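Local coordinates for protein 4-hydroxy-3-methylbut-2-enyl diphosphate reductase (Aquifex aeolicus, PDB 3DNF) that catalyses the last step of the non-mevalonate pathway, reducing (E)-4-hydroxy-3-methylbut-2-enyl diphosphate to isopentenyl and dimethylallyl diphosphate with an iron-sulfur cluster, at residues B[124-129]-B[162-167]; B[142-147]-B[169-174]. All blocks are in the same frame, centred on the assembly; numbering follows the deposited sequence.

Contact 1 (B[124-129]-B[162-167]); sequences HPEVIG and VAQTTQ. With F3S (Fe3-s4 cluster), chain E.
Beside the iron-sulfur cluster, in the active site of the reductase, Glu-126 in the first turn of its helix meets the type I turn Gln-164 to Gln-167 that follows a sheet strand. The extended side chain of Glu-126 carries the carboxylate to Thr-165, which it takes by two bonds on the syn side. The hydroxyl OG1 of Thr-165 donates to OE1 of Glu-126 at 2.6 Å, lying 21° out of the carboxylate plane. The amide N of Thr-165 reaches OE2 of Glu-126 at 2.9 Å and nearly straight, 167°. Together these two bonds fix the rotation of the carboxylate. Glu-126 is the predicted proton donor, and the threonine holding it faces the cluster: CB of Thr-165 lies 3.5 Å from sulfur S1.

One water joins OE1 of Glu-126 (2.7 Å), NE2 of Gln-164 (3.0 Å) and OG1 of Thr-166. NE2 of Gln-164 also sits over one face of the His-124 ring, 3.3 Å from CG of His-124, with amide and ring planes 53° apart. CG2 of Val-127 packs on CD of the same amide, whose OE1 accepts a bond from the backbone of Glu-121. His-124 is the N-cap of helix 125-136 and a predicted substrate ligand. Helix 97-111 adds Val-99 against Glu-126 and Thr-165, His-74 touches Glu-126, and strand 158-163 leads into the turn from between strands 115-119 and 185-189.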
ATOM      1  N   HIS B 124      -8.875  21.022  -3.877  1.00 37.32           N
ATOM      2  CA  HIS B 124      -9.843  20.658  -4.894  1.00 34.96           C
ATOM      3  C   HIS B 124     -11.227  20.571  -4.276  1.00 34.64           C
ATOM      4  O   HIS B 124     -11.358  20.023  -3.193  1.00 33.28           O
ATOM      5  CB  HIS B 124      -9.498  19.339  -5.592  1.00 35.38           C
ATOM      6  CG  HIS B 124     -10.405  19.033  -6.748  1.00 34.09           C
ATOM      7  ND1 HIS B 124     -10.015  19.183  -8.063  1.00 36.56           N
ATOM      8  CD2 HIS B 124     -11.687  18.606  -6.784  1.00 30.59           C
ATOM      9  CE1 HIS B 124     -11.019  18.858  -8.859  1.00 37.05           C
ATOM     10  NE2 HIS B 124     -12.045  18.504  -8.108  1.00 38.89           N
ATOM     11  N   PRO B 125     -12.261  21.100  -4.969  1.00 33.60           N
ATOM     12  CA  PRO B 125     -13.636  21.012  -4.406  1.00 33.70           C
ATOM     13  C   PRO B 125     -14.131  19.601  -3.992  1.00 32.89           C
ATOM     14  O   PRO B 125     -14.887  19.462  -3.001  1.00 32.00           O
ATOM     15  CB  PRO B 125     -14.504  21.596  -5.523  1.00 34.21           C
ATOM     16  CG  PRO B 125     -13.568  22.489  -6.318  1.00 35.18           C
ATOM     17  CD  PRO B 125     -12.242  21.793  -6.273  1.00 35.41           C
ATOM     18  N   GLU B 126     -13.746  18.551  -4.713  1.00 32.12           N
ATOM     19  CA  GLU B 126     -14.146  17.193  -4.333  1.00 30.80           C
ATOM     20  C   GLU B 126     -13.567  16.848  -2.943  1.00 30.94           C
ATOM     21  O   GLU B 126     -14.269  16.313  -2.083  1.00 30.30           O
ATOM     22  CB  GLU B 126     -13.717  16.141  -5.354  1.00 31.65           C
ATOM     23  CG  GLU B 126     -14.336  14.790  -5.045  1.00 31.88           C
ATOM     24  CD  GLU B 126     -13.621  13.674  -5.790  1.00 36.76           C
ATOM     25  OE1 GLU B 126     -13.628  13.736  -7.054  1.00 34.87           O
ATOM     26  OE2 GLU B 126     -13.062  12.766  -5.105  1.00 33.04           O
ATOM     27  N   VAL B 127     -12.323  17.204  -2.755  1.00 29.72           N
ATOM     28  CA  VAL B 127     -11.603  16.950  -1.528  1.00 30.39           C
ATOM     29  C   VAL B 127     -12.201  17.755  -0.356  1.00 30.67           C
ATOM     30  O   VAL B 127     -12.443  17.216   0.702  1.00 31.59           O
ATOM     31  CB  VAL B 127     -10.057  17.145  -1.755  1.00 29.42           C
ATOM     32  CG1 VAL B 127      -9.285  17.078  -0.434  1.00 32.67           C
ATOM     33  CG2 VAL B 127      -9.540  16.078  -2.726  1.00 31.44           C
ATOM     34  N   ILE B 128     -12.469  19.034  -0.566  1.00 31.69           N
ATOM     35  CA  ILE B 128     -13.114  19.871   0.437  1.00 32.01           C
ATOM     36  C   ILE B 128     -14.462  19.249   0.837  1.00 31.28           C
ATOM     37  O   ILE B 128     -14.803  19.211   2.026  1.00 32.15           O
ATOM     38  CB  ILE B 128     -13.315  21.297  -0.136  1.00 32.72           C
ATOM     39  CG1 ILE B 128     -11.940  21.944  -0.302  1.00 32.87           C
ATOM     40  CG2 ILE B 128     -14.224  22.165   0.759  1.00 34.79           C
ATOM     41  CD1 ILE B 128     -11.941  23.250  -1.071  1.00 37.77           C
ATOM     42  N   GLY B 129     -15.223  18.788  -0.144  1.00 30.21           N
ATOM     43  CA  GLY B 129     -16.536  18.199   0.197  1.00 29.41           C
ATOM     44  C   GLY B 129     -16.385  16.954   1.066  1.00 30.26           C
ATOM     45  O   GLY B 129     -17.051  16.807   2.101  1.00 31.32           O
ATOM     46  N   VAL B 162      -8.410   6.393   1.500  1.00 26.97           N
ATOM     47  CA  VAL B 162      -9.280   6.550   0.325  1.00 28.12           C
ATOM     48  C   VAL B 162      -8.626   7.511  -0.696  1.00 29.39           C
ATOM     49  O   VAL B 162      -7.553   8.087  -0.431  1.00 28.71           O
ATOM     50  CB  VAL B 162     -10.704   7.027   0.701  1.00 30.18           C
ATOM     51  CG1 VAL B 162     -11.369   5.968   1.575  1.00 31.60           C
ATOM     52  CG2 VAL B 162     -10.671   8.391   1.342  1.00 29.63           C
ATOM     53  N   ALA B 163      -9.248   7.651  -1.873  1.00 29.37           N
ATOM     54  CA  ALA B 163      -8.683   8.483  -2.938  1.00 30.20           C
ATOM     55  C   ALA B 163      -9.705   9.472  -3.467  1.00 29.50           C
ATOM     56  O   ALA B 163     -10.916   9.198  -3.532  1.00 30.51           O
ATOM     57  CB  ALA B 163      -8.174   7.627  -4.103  1.00 30.16           C
ATOM     58  N   GLN B 164      -9.210  10.649  -3.804  1.00 30.75           N
ATOM     59  CA  GLN B 164      -9.959  11.541  -4.670  1.00 29.78           C
ATOM     60  C   GLN B 164     -10.234  10.740  -5.960  1.00 30.86           C
ATOM     61  O   GLN B 164      -9.389   9.969  -6.415  1.00 30.08           O
ATOM     62  CB  GLN B 164      -9.119  12.775  -4.947  1.00 29.95           C
ATOM     63  CG  GLN B 164      -9.837  13.868  -5.752  1.00 31.15           C
ATOM     64  CD  GLN B 164      -8.893  14.972  -6.181  1.00 32.79           C
ATOM     65  OE1 GLN B 164      -7.722  14.976  -5.803  1.00 31.19           O
ATOM     66  NE2 GLN B 164      -9.392  15.925  -6.972  1.00 32.69           N
ATOM     67  N   THR B 165     -11.445  10.857  -6.506  1.00 30.25           N
ATOM     68  CA  THR B 165     -11.852  10.007  -7.665  1.00 31.56           C
ATOM     69  C   THR B 165     -10.887  10.070  -8.852  1.00 31.37           C
ATOM     70  O   THR B 165     -10.684   9.072  -9.566  1.00 31.95           O
ATOM     71  CB  THR B 165     -13.277  10.318  -8.158  1.00 30.44           C
ATOM     72  OG1 THR B 165     -13.380  11.692  -8.601  1.00 32.40           O
ATOM     73  CG2 THR B 165     -14.351  10.013  -7.034  1.00 31.18           C
ATOM     74  N   THR B 166     -10.314  11.257  -9.064  1.00 32.74           N
ATOM     75  CA  THR B 166      -9.364  11.508 -10.164  1.00 33.66           C
ATOM     76  C   THR B 166      -7.896  11.355  -9.775  1.00 33.17           C
ATOM     77  O   THR B 166      -7.018  11.694 -10.559  1.00 33.35           O
ATOM     78  CB  THR B 166      -9.581  12.916 -10.743  1.00 34.50           C
ATOM     79  OG1 THR B 166      -9.487  13.860  -9.668  1.00 36.12           O
ATOM     80  CG2 THR B 166     -10.958  13.004 -11.354  1.00 34.12           C
ATOM     81  N   GLN B 167      -7.620  10.832  -8.583  1.00 31.78           N
ATOM     82  CA  GLN B 167      -6.229  10.632  -8.145  1.00 31.44           C
ATOM     83  C   GLN B 167      -5.488   9.678  -9.099  1.00 31.36           C
ATOM     84  O   GLN B 167      -6.001   8.634  -9.466  1.00 31.66           O
ATOM     85  CB  GLN B 167      -6.203  10.090  -6.701  1.00 31.32           C
ATOM     86  CG  GLN B 167      -4.797   9.691  -6.209  1.00 29.23           C
ATOM     87  CD  GLN B 167      -3.854  10.852  -6.184  1.00 31.83           C
ATOM     88  OE1 GLN B 167      -4.182  11.934  -5.687  1.00 31.82           O
ATOM     89  NE2 GLN B 167      -2.669  10.657  -6.754  1.00 27.70           N
TER
HETATM   90 FE1  F3S E3302     -15.594   9.421 -12.480  1.00 28.55          FE
HETATM   91 FE3  F3S E3302     -17.826  10.593 -11.483  1.00 24.46          FE
HETATM   92 FE4  F3S E3302     -16.641  11.349 -13.508  1.00 33.47          FE
HETATM   93  S1  F3S E3302     -15.946  10.025 -10.333  1.00 25.24           S
HETATM   94  S2  F3S E3302     -14.547  10.900 -13.868  1.00 37.10           S
HETATM   95  S3  F3S E3302     -17.665   9.440 -13.444  1.00 27.28           S
HETATM   96  S4  F3S E3302     -17.833  12.734 -12.321  1.00 27.71           S
HETATM   97  O   HOH W   1     -11.797  15.002  -8.521  1.00 28.01           O

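Contact 2 (B[142-147]-B[169-174]); sequences IVVETL and EEFFKE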
ATOM      1  N   ILE B 142      -6.450  13.432   7.365  1.00 29.76           N
ATOM      2  CA  ILE B 142      -5.747  14.434   6.596  1.00 31.33           C
ATOM      3  C   ILE B 142      -5.859  14.135   5.086  1.00 30.24           C
ATOM      4  O   ILE B 142      -6.222  13.008   4.704  1.00 30.00           O
ATOM      5  CB  ILE B 142      -4.258  14.497   6.969  1.00 30.25           C
ATOM      6  CG1 ILE B 142      -3.603  13.106   6.811  1.00 30.25           C
ATOM      7  CG2 ILE B 142      -4.062  15.038   8.414  1.00 32.01           C
ATOM      8  CD1 ILE B 142      -2.081  13.073   6.962  1.00 34.12           C
ATOM      9  N   VAL B 143      -5.490  15.148   4.300  1.00 30.67           N
ATOM     10  CA  VAL B 143      -5.247  14.996   2.845  1.00 31.08           C
ATOM     11  C   VAL B 143      -3.764  14.775   2.607  1.00 30.91           C
ATOM     12  O   VAL B 143      -2.923  15.480   3.177  1.00 32.61           O
ATOM     13  CB  VAL B 143      -5.702  16.245   2.045  1.00 31.29           C
ATOM     14  CG1 VAL B 143      -5.470  16.002   0.511  1.00 31.12           C
ATOM     15  CG2 VAL B 143      -7.161  16.530   2.330  1.00 31.77           C
ATOM     16  N   VAL B 144      -3.445  13.767   1.796  1.00 31.08           N
ATOM     17  CA  VAL B 144      -2.082  13.511   1.400  1.00 30.20           C
ATOM     18  C   VAL B 144      -1.942  13.867  -0.077  1.00 31.58           C
ATOM     19  O   VAL B 144      -2.477  13.173  -0.949  1.00 29.23           O
ATOM     20  CB  VAL B 144      -1.693  12.015   1.711  1.00 29.22           C
ATOM     21  CG1 VAL B 144      -0.353  11.644   0.975  1.00 27.64           C
ATOM     22  CG2 VAL B 144      -1.490  11.834   3.226  1.00 30.89           C
ATOM     23  N   GLU B 145      -1.206  14.951  -0.351  1.00 32.58           N
ATOM     24  CA  GLU B 145      -1.038  15.414  -1.723  1.00 34.04           C
ATOM     25  C   GLU B 145       0.359  15.094  -2.224  1.00 35.22           C
ATOM     26  O   GLU B 145       0.569  14.854  -3.422  1.00 35.72           O
ATOM     27  CB  GLU B 145      -1.348  16.910  -1.850  1.00 34.65           C
ATOM     28  CG  GLU B 145      -1.273  17.367  -3.294  1.00 37.40           C
ATOM     29  CD  GLU B 145      -1.807  18.757  -3.525  1.00 42.88           C
ATOM     30  OE1 GLU B 145      -2.500  19.315  -2.634  1.00 41.69           O
ATOM     31  OE2 GLU B 145      -1.550  19.272  -4.640  1.00 45.24           O
ATOM     32  N   THR B 146       1.303  15.095  -1.298  1.00 36.19           N
ATOM     33  CA  THR B 146       2.654  14.646  -1.586  1.00 36.70           C
ATOM     34  C   THR B 146       3.103  13.714  -0.466  1.00 37.66           C
ATOM     35  O   THR B 146       2.494  13.673   0.600  1.00 38.00           O
ATOM     36  CB  THR B 146       3.661  15.822  -1.757  1.00 37.00           C
ATOM     37  OG1 THR B 146       3.893  16.448  -0.488  1.00 37.35           O
ATOM     38  CG2 THR B 146       3.138  16.834  -2.744  1.00 38.17           C
ATOM     39  N   LEU B 147       4.184  12.976  -0.691  1.00 37.97           N
ATOM     40  CA  LEU B 147       4.577  11.941   0.244  1.00 39.54           C
ATOM     41  C   LEU B 147       4.921  12.507   1.632  1.00 39.83           C
ATOM     42  O   LEU B 147       4.706  11.841   2.641  1.00 40.56           O
ATOM     43  CB  LEU B 147       5.702  11.085  -0.345  1.00 39.30           C
ATOM     44  CG  LEU B 147       5.834   9.610   0.051  1.00 39.96           C
ATOM     45  CD1 LEU B 147       4.529   8.811  -0.018  1.00 40.73           C
ATOM     46  CD2 LEU B 147       6.892   8.974  -0.845  1.00 41.12           C
ATOM     47  N   GLU B 169      -3.055   6.755 -10.127  1.00 30.55           N
ATOM     48  CA  GLU B 169      -2.818   5.448  -9.492  1.00 31.07           C
ATOM     49  C   GLU B 169      -1.398   5.299  -8.998  1.00 30.82           C
ATOM     50  O   GLU B 169      -1.161   4.676  -7.960  1.00 30.55           O
ATOM     51  CB  GLU B 169      -3.111   4.320 -10.474  1.00 32.16           C
ATOM     52  CG  GLU B 169      -4.595   4.152 -10.848  1.00 34.70           C
ATOM     53  CD  GLU B 169      -4.833   2.834 -11.582  1.00 35.10           C
ATOM     54  OE1 GLU B 169      -3.912   2.324 -12.234  1.00 40.99           O
ATOM     55  OE2 GLU B 169      -5.954   2.300 -11.521  1.00 41.60           O
ATOM     56  N   GLU B 170      -0.433   5.841  -9.740  1.00 29.93           N
ATOM     57  CA  GLU B 170       0.951   5.716  -9.319  1.00 30.90           C
ATOM     58  C   GLU B 170       1.242   6.283  -7.940  1.00 28.76           C
ATOM     59  O   GLU B 170       1.901   5.637  -7.130  1.00 28.88           O
ATOM     60  CB  GLU B 170       1.879   6.346 -10.351  1.00 30.32           C
ATOM     61  CG  GLU B 170       2.626   5.313 -11.153  1.00 37.43           C
ATOM     62  CD  GLU B 170       3.833   5.897 -11.869  1.00 42.82           C
ATOM     63  OE1 GLU B 170       3.738   7.050 -12.350  1.00 45.26           O
ATOM     64  OE2 GLU B 170       4.867   5.198 -11.951  1.00 44.89           O
ATOM     65  N   PHE B 171       0.733   7.476  -7.666  1.00 29.10           N
ATOM     66  CA  PHE B 171       0.920   8.049  -6.323  1.00 27.88           C
ATOM     67  C   PHE B 171       0.113   7.347  -5.238  1.00 28.20           C
ATOM     68  O   PHE B 171       0.591   7.128  -4.125  1.00 26.88           O
ATOM     69  CB  PHE B 171       0.700   9.565  -6.327  1.00 28.05           C
ATOM     70  CG  PHE B 171       1.003  10.207  -5.006  1.00 29.48           C
ATOM     71  CD1 PHE B 171       2.286  10.159  -4.466  1.00 31.00           C
ATOM     72  CD2 PHE B 171      -0.004  10.844  -4.299  1.00 32.15           C
ATOM     73  CE1 PHE B 171       2.565  10.736  -3.226  1.00 32.94           C
ATOM     74  CE2 PHE B 171       0.256  11.428  -3.059  1.00 33.13           C
ATOM     75  CZ  PHE B 171       1.545  11.385  -2.528  1.00 33.19           C
ATOM     76  N   PHE B 172      -1.083   6.938  -5.598  1.00 27.34           N
ATOM     77  CA  PHE B 172      -1.926   6.230  -4.636  1.00 28.36           C
ATOM     78  C   PHE B 172      -1.243   4.931  -4.210  1.00 28.09           C
ATOM     79  O   PHE B 172      -1.178   4.622  -3.038  1.00 29.01           O
ATOM     80  CB  PHE B 172      -3.232   5.909  -5.293  1.00 27.96           C
ATOM     81  CG  PHE B 172      -4.236   5.327  -4.350  1.00 28.44           C
ATOM     82  CD1 PHE B 172      -4.766   6.115  -3.312  1.00 34.48           C
ATOM     83  CD2 PHE B 172      -4.599   3.974  -4.454  1.00 28.77           C
ATOM     84  CE1 PHE B 172      -5.675   5.588  -2.438  1.00 33.59           C
ATOM     85  CE2 PHE B 172      -5.542   3.436  -3.577  1.00 31.53           C
ATOM     86  CZ  PHE B 172      -6.061   4.247  -2.554  1.00 31.14           C
ATOM     87  N   LYS B 173      -0.672   4.210  -5.184  1.00 28.70           N
ATOM     88  CA  LYS B 173       0.040   2.947  -4.930  1.00 29.10           C
ATOM     89  C   LYS B 173       1.237   3.162  -3.970  1.00 29.56           C
ATOM     90  O   LYS B 173       1.456   2.373  -3.043  1.00 29.61           O
ATOM     91  CB  LYS B 173       0.459   2.289  -6.254  1.00 29.26           C
ATOM     92  CG  LYS B 173       1.410   1.139  -6.090  1.00 30.66           C
ATOM     93  CD  LYS B 173       1.726   0.485  -7.407  1.00 31.39           C
ATOM     94  CE  LYS B 173       2.718  -0.628  -7.180  1.00 30.55           C
ATOM     95  NZ  LYS B 173       3.117  -1.196  -8.491  1.00 31.36           N
ATOM     96  N   GLU B 174       1.974   4.256  -4.196  1.00 29.59           N
ATOM     97  CA  GLU B 174       3.117   4.635  -3.372  1.00 30.58           C
ATOM     98  C   GLU B 174       2.725   4.963  -1.933  1.00 29.51           C
ATOM     99  O   GLU B 174       3.409   4.496  -0.999  1.00 28.95           O
ATOM    100  CB  GLU B 174       3.869   5.826  -4.014  1.00 30.69           C
ATOM    101  CG  GLU B 174       5.019   6.392  -3.191  1.00 35.70           C
ATOM    102  CD  GLU B 174       6.215   5.468  -3.125  1.00 39.70           C
ATOM    103  OE1 GLU B 174       6.287   4.511  -3.934  1.00 43.37           O
ATOM    104  OE2 GLU B 174       7.092   5.679  -2.251  1.00 42.30           O
TER
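Phe-171 pushes its ring from the first turn of helix 169-182 into the bend where the chain leaves strand 141-144. The far end of the ring does the touching. CZ of Phe-171 lies 3.5 Å from the carbonyl carbon of Thr-146, and CE2 of Phe-171 is 3.5 Å from the carbonyl oxygen of Glu-145. Two polar backbone atoms come at the ring's edge, the amide N of Leu-147 and, in the ring plane, the carbonyl oxygen of Val-144. The one branch of Val-144 that touches the ring is CG1, 4.0 Å from CZ of Phe-171, the two side chains crossing at about a right angle. CG of Phe-171 stands anti to its backbone N (chi1 -175°), which carries the ring out from the helix to the bend.

Glu-174, about one turn on from Phe-171, is crossed by Leu-147, whose CD1 also meets CE1 of Phe-171 at 4.2 Å. CD2 of Leu-147 is 3.6 Å from OE2 of Glu-174, and both leucine methyls lie near CG of that residue. The glutamate chain bends at chi2 (71°), and its carboxylate is engaged at the dimer interface, where OE2 forms a salt bridge with Lys-173 of the second subunit.

Further out, Asp-149 holds the bend itself, its OD2 accepting from the amides of Glu-145 and Thr-146. Glu-145 turns its CB away from the helix, and its OE1 accepts from the amide of Lys-122. Asn-168 bonds the amide of Phe-171 through OD1. Strand 141-144 is an outermost strand of its parallel sheet within this chain, paired with strand 115-119. Helix 169-182 packs over one face of the sheet, with Phe-171 on Val-119 and Phe-172 on Val-119, Ile-161 and Ala-163, and also meets the second subunit.

The two contacts belong to one lobe of the trilobal enzyme and share its four-stranded parallel sheet, their centres about 12 Å apart. Their segments alternate along the chain: 124-129, 142-147, 162-167, 169-174. Helix 125-136 leads to strand 141-144, and strand 158-163 comes next before helix 169-182. They touch directly on the two sides of the sheet: CG1 of Val-127 packs on CG2 of Val-143 at 3.5 Å, while CB of Ala-163 meets CE1 of Phe-172 at 3.6 Å. Contact 1 is buried and faces the cluster and the predicted substrate site; contact 2 is a surface contact, and its helix 169-182 packs against the second subunit. The same lobe thus serves both active site and dimer interface.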